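PDB 3P06: VP4 protein from Tellina virus 1, which probably acts as a serine protease that cuts the viral polyprotein into its mature products, captured here as an intramolecular acyl-enzyme. Local coordinates for residues 43-48 with 58-63; 64-69 with 99-104. All coordinates share one frame; numbering follows the deposited sequence.

Interactions 1 and 2 follow one another along the chain and meet at the junction between N63 and I64. Interaction 1 joins edge strand 45-48 to the chain that leaves strand 54-58; it is partly buried and grades from backbone pairing and apolar packing to a salt bridge at the surface. Interaction 2 is the more buried: it sets helix 64-67 against the turn that carries the acylated nucleophile S102, through two acid side chains and an alanine-tryptophan contact. The two contacts touch directly, through backbone and side-chain hydrogen bonds between 61-63 and 100-101.

Interaction 1: 43-48 with 58-63; sequences NTRIAQ and LSEMVN
L58 pairs with R45 where edge strand 45-48 meets the end of strand 54-58. Its carbonyl O accepts a good hydrogen bond from R45 N (2.9 Å, N-H...O angle 157°), whereas the return bond from L58 N to R45 O is weak at 3.4 Å. Both T44 and R45 lie opposite L58, a classic beta bulge. The L58 side chain leaves with CG anti to its own carbonyl carbon (chi1 -51°), and branch CD1 comes within 3.6 Å of A47 CB. A branched apolar residue suits this buried spot against A47, W103 and L98, and the small alanine leaves room for the branch.

At S59 the chain departs from the strand. S59 CB lies against N43 OD1 (3.4 Å), while the polar ends of both residues bond to 96-98: N43 OD1 to L98 N, N43 ND2 to P96 O, and S59 OG to L98 O and Q97 NE2. The serine hydroxyl also accepts from M61 N (3.1 Å), an ST turn, inside the type I turn from S59 to V62. A short hydroxyl can serve its own backbone and a neighbouring segment together.

E60, the second residue of that turn, has a chain bent at chi2 that carries its carboxylate to R45, itself folded at chi2 and chi3. E60 OE2 sits over one face of the guanidinium, 3.0 Å from R45 CZ and 3.1 Å from R45 NH1, the two planes 82° apart. Long, flexible charged chains suit this exposed margin.

No guanidinium N-H points at E60 OE2, so the salt bridge is an attraction of charges alone; the directional link between the segments is the R45 N to L58 O bond with its weak return bond, while N43 and S59 are both fixed to a third segment, 96-98.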
# COMPACT_ATOMS: atom_id res chain seq x y z
N ASN A 43 -0.06 -8.57 12.86
CA ASN A 43 0.76 -8.09 11.71
C ASN A 43 2.23 -8.10 12.06
O ASN A 43 2.96 -7.14 11.81
CB ASN A 43 0.37 -6.63 11.29
CG ASN A 43 -0.99 -6.56 10.65
OD1 ASN A 43 -1.51 -7.57 10.13
ND2 ASN A 43 -1.60 -5.40 10.72
N THR A 44 2.66 -9.19 12.65
CA THR A 44 3.98 -9.28 13.26
C THR A 44 4.82 -10.34 12.48
O THR A 44 5.67 -11.00 13.06
CB THR A 44 3.80 -9.70 14.73
OG1 THR A 44 2.83 -10.75 14.72
CG2 THR A 44 3.21 -8.50 15.62
N ARG A 45 4.58 -10.49 11.18
CA ARG A 45 5.42 -11.33 10.35
C ARG A 45 6.31 -10.45 9.43
O ARG A 45 5.89 -9.38 8.93
CB ARG A 45 4.58 -12.41 9.62
CG ARG A 45 5.22 -13.02 8.38
CD ARG A 45 6.47 -14.02 8.62
NE ARG A 45 6.29 -15.08 9.62
CZ ARG A 45 5.82 -16.32 9.38
NH1 ARG A 45 5.44 -16.68 8.15
NH2 ARG A 45 5.74 -17.22 10.38
N ILE A 46 7.55 -10.85 9.24
CA ILE A 46 8.43 -10.06 8.40
C ILE A 46 8.81 -10.92 7.19
O ILE A 46 8.96 -12.12 7.36
CB ILE A 46 9.71 -9.73 9.20
CG1 ILE A 46 9.43 -8.77 10.41
CG2 ILE A 46 10.84 -9.14 8.28
CD1 ILE A 46 10.77 -8.82 11.39
N ALA A 47 8.93 -10.36 6.00
CA ALA A 47 9.37 -11.09 4.80
C ALA A 47 10.76 -10.57 4.43
O ALA A 47 10.94 -9.36 4.23
CB ALA A 47 8.41 -10.85 3.66
N GLN A 48 11.76 -11.44 4.41
CA GLN A 48 13.07 -11.07 3.86
C GLN A 48 13.08 -11.50 2.38
O GLN A 48 12.66 -12.63 2.07
CB GLN A 48 14.16 -11.84 4.61
CG GLN A 48 14.13 -11.45 6.08
CD GLN A 48 15.19 -12.15 6.84
OE1 GLN A 48 15.26 -13.38 6.86
NE2 GLN A 48 16.07 -11.37 7.43
N LEU A 58 3.44 -7.35 7.84
CA LEU A 58 2.68 -8.46 7.24
C LEU A 58 2.08 -9.39 8.27
O LEU A 58 2.59 -9.46 9.36
CB LEU A 58 3.58 -9.29 6.31
CG LEU A 58 4.31 -8.43 5.30
CD1 LEU A 58 5.20 -9.30 4.38
CD2 LEU A 58 3.32 -7.53 4.47
N SER A 59 1.04 -10.15 7.89
CA SER A 59 0.48 -11.13 8.80
C SER A 59 0.58 -12.51 8.16
O SER A 59 1.04 -12.60 7.02
CB SER A 59 -0.96 -10.79 9.15
OG SER A 59 -1.83 -11.34 8.18
N GLU A 60 0.16 -13.57 8.88
CA GLU A 60 0.02 -14.94 8.32
C GLU A 60 -0.88 -15.09 7.07
O GLU A 60 -0.76 -16.09 6.31
CB GLU A 60 -0.54 -15.93 9.37
CG GLU A 60 0.48 -16.38 10.42
CD GLU A 60 1.74 -17.08 9.85
OE1 GLU A 60 1.66 -18.30 9.56
OE2 GLU A 60 2.81 -16.40 9.73
N MSE A 61 -1.80 -14.14 6.89
CA MSE A 61 -2.69 -14.14 5.75
C MSE A 61 -2.11 -13.55 4.50
O MSE A 61 -2.81 -13.30 3.52
CB MSE A 61 -4.00 -13.44 6.10
CG MSE A 61 -4.85 -14.36 6.99
SE MSE A 61 -6.46 -13.45 7.60
CE MSE A 61 -7.61 -13.72 6.00
N VAL A 62 -0.83 -13.25 4.52
CA VAL A 62 -0.15 -12.79 3.32
C VAL A 62 0.62 -13.95 2.78
O VAL A 62 1.13 -14.71 3.57
CB VAL A 62 0.85 -11.65 3.72
CG1 VAL A 62 1.69 -11.28 2.52
CG2 VAL A 62 0.03 -10.43 4.30
N ASN A 63 0.73 -14.11 1.47
CA ASN A 63 1.57 -15.20 0.92
C ASN A 63 3.03 -14.77 1.07
O ASN A 63 3.52 -13.95 0.26
CB ASN A 63 1.27 -15.40 -0.58
CG ASN A 63 2.01 -16.62 -1.18
OD1 ASN A 63 3.07 -17.07 -0.71
ND2 ASN A 63 1.44 -17.15 -2.23

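Interaction 2: 64-69 with 99-104; sequences IDEAEK and AFNSWE
A67 and E104 mark the closest backbone approach, their CA atoms 7.3 Å apart, so helix 64-67 meets the type I turn N101-E104 through side chains. This turn presents S102, the nucleophile of the S50 (birnavirus VP4) protease, at the threshold of helix 104-111, and K141 is the predicted second active-site residue. S102 OG is covalently linked to C of A194, the acyl-enzyme ester.

E66 reaches the turn with CG anti to its backbone N (chi1 -168°) and an extended chain. Its OE2 stands 2.5 Å from E104 OE1, the carboxylate planes 75° apart; oxygens so close suggest that one of the acids carries a proton. E104 OE1 also accepts from V127 N. Its other oxygen, E104 OE2, receives N101 ND2 at 2.6 Å along a fairly straight line (164°), the donor standing well above the carboxylate plane. An asparagine suits this site because its amide works both ways: ND2 holds the acid, and OD1 accepts from N63 N at the start of the helix.

On the apolar side of the contact, the indole of W103 lies alongside the turn, with E104 CG over one face, 3.7 Å above the plane, and NE1 makes a weak hydrogen bond to F100 O. Alanine lets the helix come close: A67 CB lies in the plane of the indole at its edge, 3.8 Å from W103 CH2.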
# COMPACT_ATOMS: atom_id res chain seq x y z
N ILE A 64 3.71 -15.31 2.09
CA ILE A 64 5.07 -14.88 2.38
C ILE A 64 6.08 -15.32 1.31
O ILE A 64 7.02 -14.58 1.03
CB ILE A 64 5.56 -15.32 3.80
CG1 ILE A 64 4.51 -14.97 4.86
CG2 ILE A 64 6.89 -14.58 4.13
CD1 ILE A 64 4.37 -13.44 5.10
N ASP A 65 5.88 -16.52 0.74
CA ASP A 65 6.70 -17.02 -0.36
C ASP A 65 6.72 -16.07 -1.56
O ASP A 65 7.77 -15.88 -2.17
CB ASP A 65 6.21 -18.41 -0.85
CG ASP A 65 6.43 -19.53 0.20
OD1 ASP A 65 7.16 -19.30 1.19
OD2 ASP A 65 5.87 -20.64 0.05
N GLU A 66 5.56 -15.52 -1.94
CA GLU A 66 5.51 -14.52 -3.00
C GLU A 66 6.15 -13.18 -2.53
O GLU A 66 6.79 -12.53 -3.32
CB GLU A 66 4.05 -14.27 -3.45
CG GLU A 66 3.92 -13.46 -4.74
CD GLU A 66 2.42 -13.08 -5.08
OE1 GLU A 66 1.51 -13.91 -4.86
OE2 GLU A 66 2.19 -11.95 -5.57
N ALA A 67 5.91 -12.76 -1.29
CA ALA A 67 6.58 -11.57 -0.74
C ALA A 67 8.13 -11.72 -0.81
O ALA A 67 8.84 -10.75 -1.13
CB ALA A 67 6.11 -11.28 0.73
N GLU A 68 8.66 -12.93 -0.51
CA GLU A 68 10.14 -13.16 -0.50
C GLU A 68 10.76 -13.11 -1.91
O GLU A 68 11.98 -13.00 -2.04
CB GLU A 68 10.51 -14.48 0.17
CG GLU A 68 10.38 -14.44 1.66
CD GLU A 68 10.37 -15.84 2.25
OE1 GLU A 68 10.19 -16.84 1.52
OE2 GLU A 68 10.47 -15.94 3.48
N LYS A 69 9.94 -13.18 -2.95
CA LYS A 69 10.47 -13.13 -4.32
C LYS A 69 10.48 -11.72 -4.90
O LYS A 69 10.89 -11.53 -6.03
CB LYS A 69 9.70 -14.07 -5.21
CG LYS A 69 10.04 -15.55 -4.93
CD LYS A 69 9.34 -16.48 -5.91
CE LYS A 69 8.03 -17.00 -5.32
NZ LYS A 69 7.74 -18.41 -5.75
N ALA A 99 -3.98 -8.55 5.01
CA ALA A 99 -4.14 -9.85 4.35
C ALA A 99 -3.90 -9.72 2.87
O ALA A 99 -4.14 -8.67 2.30
CB ALA A 99 -5.57 -10.43 4.61
N PHE A 100 -3.40 -10.81 2.26
CA PHE A 100 -3.25 -10.98 0.80
C PHE A 100 -2.08 -10.19 0.25
O PHE A 100 -1.24 -9.74 1.02
CB PHE A 100 -4.58 -10.71 0.10
CG PHE A 100 -5.81 -11.23 0.86
CD1 PHE A 100 -5.71 -12.31 1.76
CD2 PHE A 100 -7.04 -10.65 0.69
CE1 PHE A 100 -6.86 -12.79 2.49
CE2 PHE A 100 -8.19 -11.10 1.38
CZ PHE A 100 -8.10 -12.18 2.29
N ASN A 101 -1.98 -10.01 -1.06
CA ASN A 101 -0.71 -9.63 -1.63
C ASN A 101 -0.83 -8.43 -2.57
O ASN A 101 0.12 -8.07 -3.27
CB ASN A 101 -0.06 -10.85 -2.34
CG ASN A 101 0.61 -11.79 -1.34
OD1 ASN A 101 -0.08 -12.51 -0.64
ND2 ASN A 101 1.99 -11.76 -1.25
N SER A 102 -2.00 -7.79 -2.57
CA SER A 102 -2.22 -6.62 -3.40
C SER A 102 -1.44 -5.31 -2.99
O SER A 102 -1.54 -4.29 -3.67
CB SER A 102 -3.71 -6.37 -3.45
OG SER A 102 -4.09 -5.80 -2.17
N TRP A 103 -0.67 -5.36 -1.89
CA TRP A 103 0.21 -4.27 -1.40
C TRP A 103 1.58 -4.34 -2.13
O TRP A 103 2.39 -3.42 -2.03
CB TRP A 103 0.47 -4.43 0.12
CG TRP A 103 0.95 -5.82 0.48
CD1 TRP A 103 0.18 -6.90 0.86
CD2 TRP A 103 2.30 -6.28 0.45
NE1 TRP A 103 0.98 -7.98 1.08
CE2 TRP A 103 2.28 -7.63 0.81
CE3 TRP A 103 3.54 -5.66 0.14
CZ2 TRP A 103 3.48 -8.42 0.89
CZ3 TRP A 103 4.74 -6.43 0.22
CH2 TRP A 103 4.69 -7.81 0.55
N GLU A 104 1.82 -5.42 -2.87
CA GLU A 104 3.19 -5.63 -3.43
C GLU A 104 3.60 -4.63 -4.49
O GLU A 104 4.77 -4.28 -4.55
CB GLU A 104 3.32 -7.05 -4.02
CG GLU A 104 3.13 -8.13 -2.96
CD GLU A 104 3.31 -9.55 -3.54
OE1 GLU A 104 3.01 -9.75 -4.76
OE2 GLU A 104 3.74 -10.48 -2.77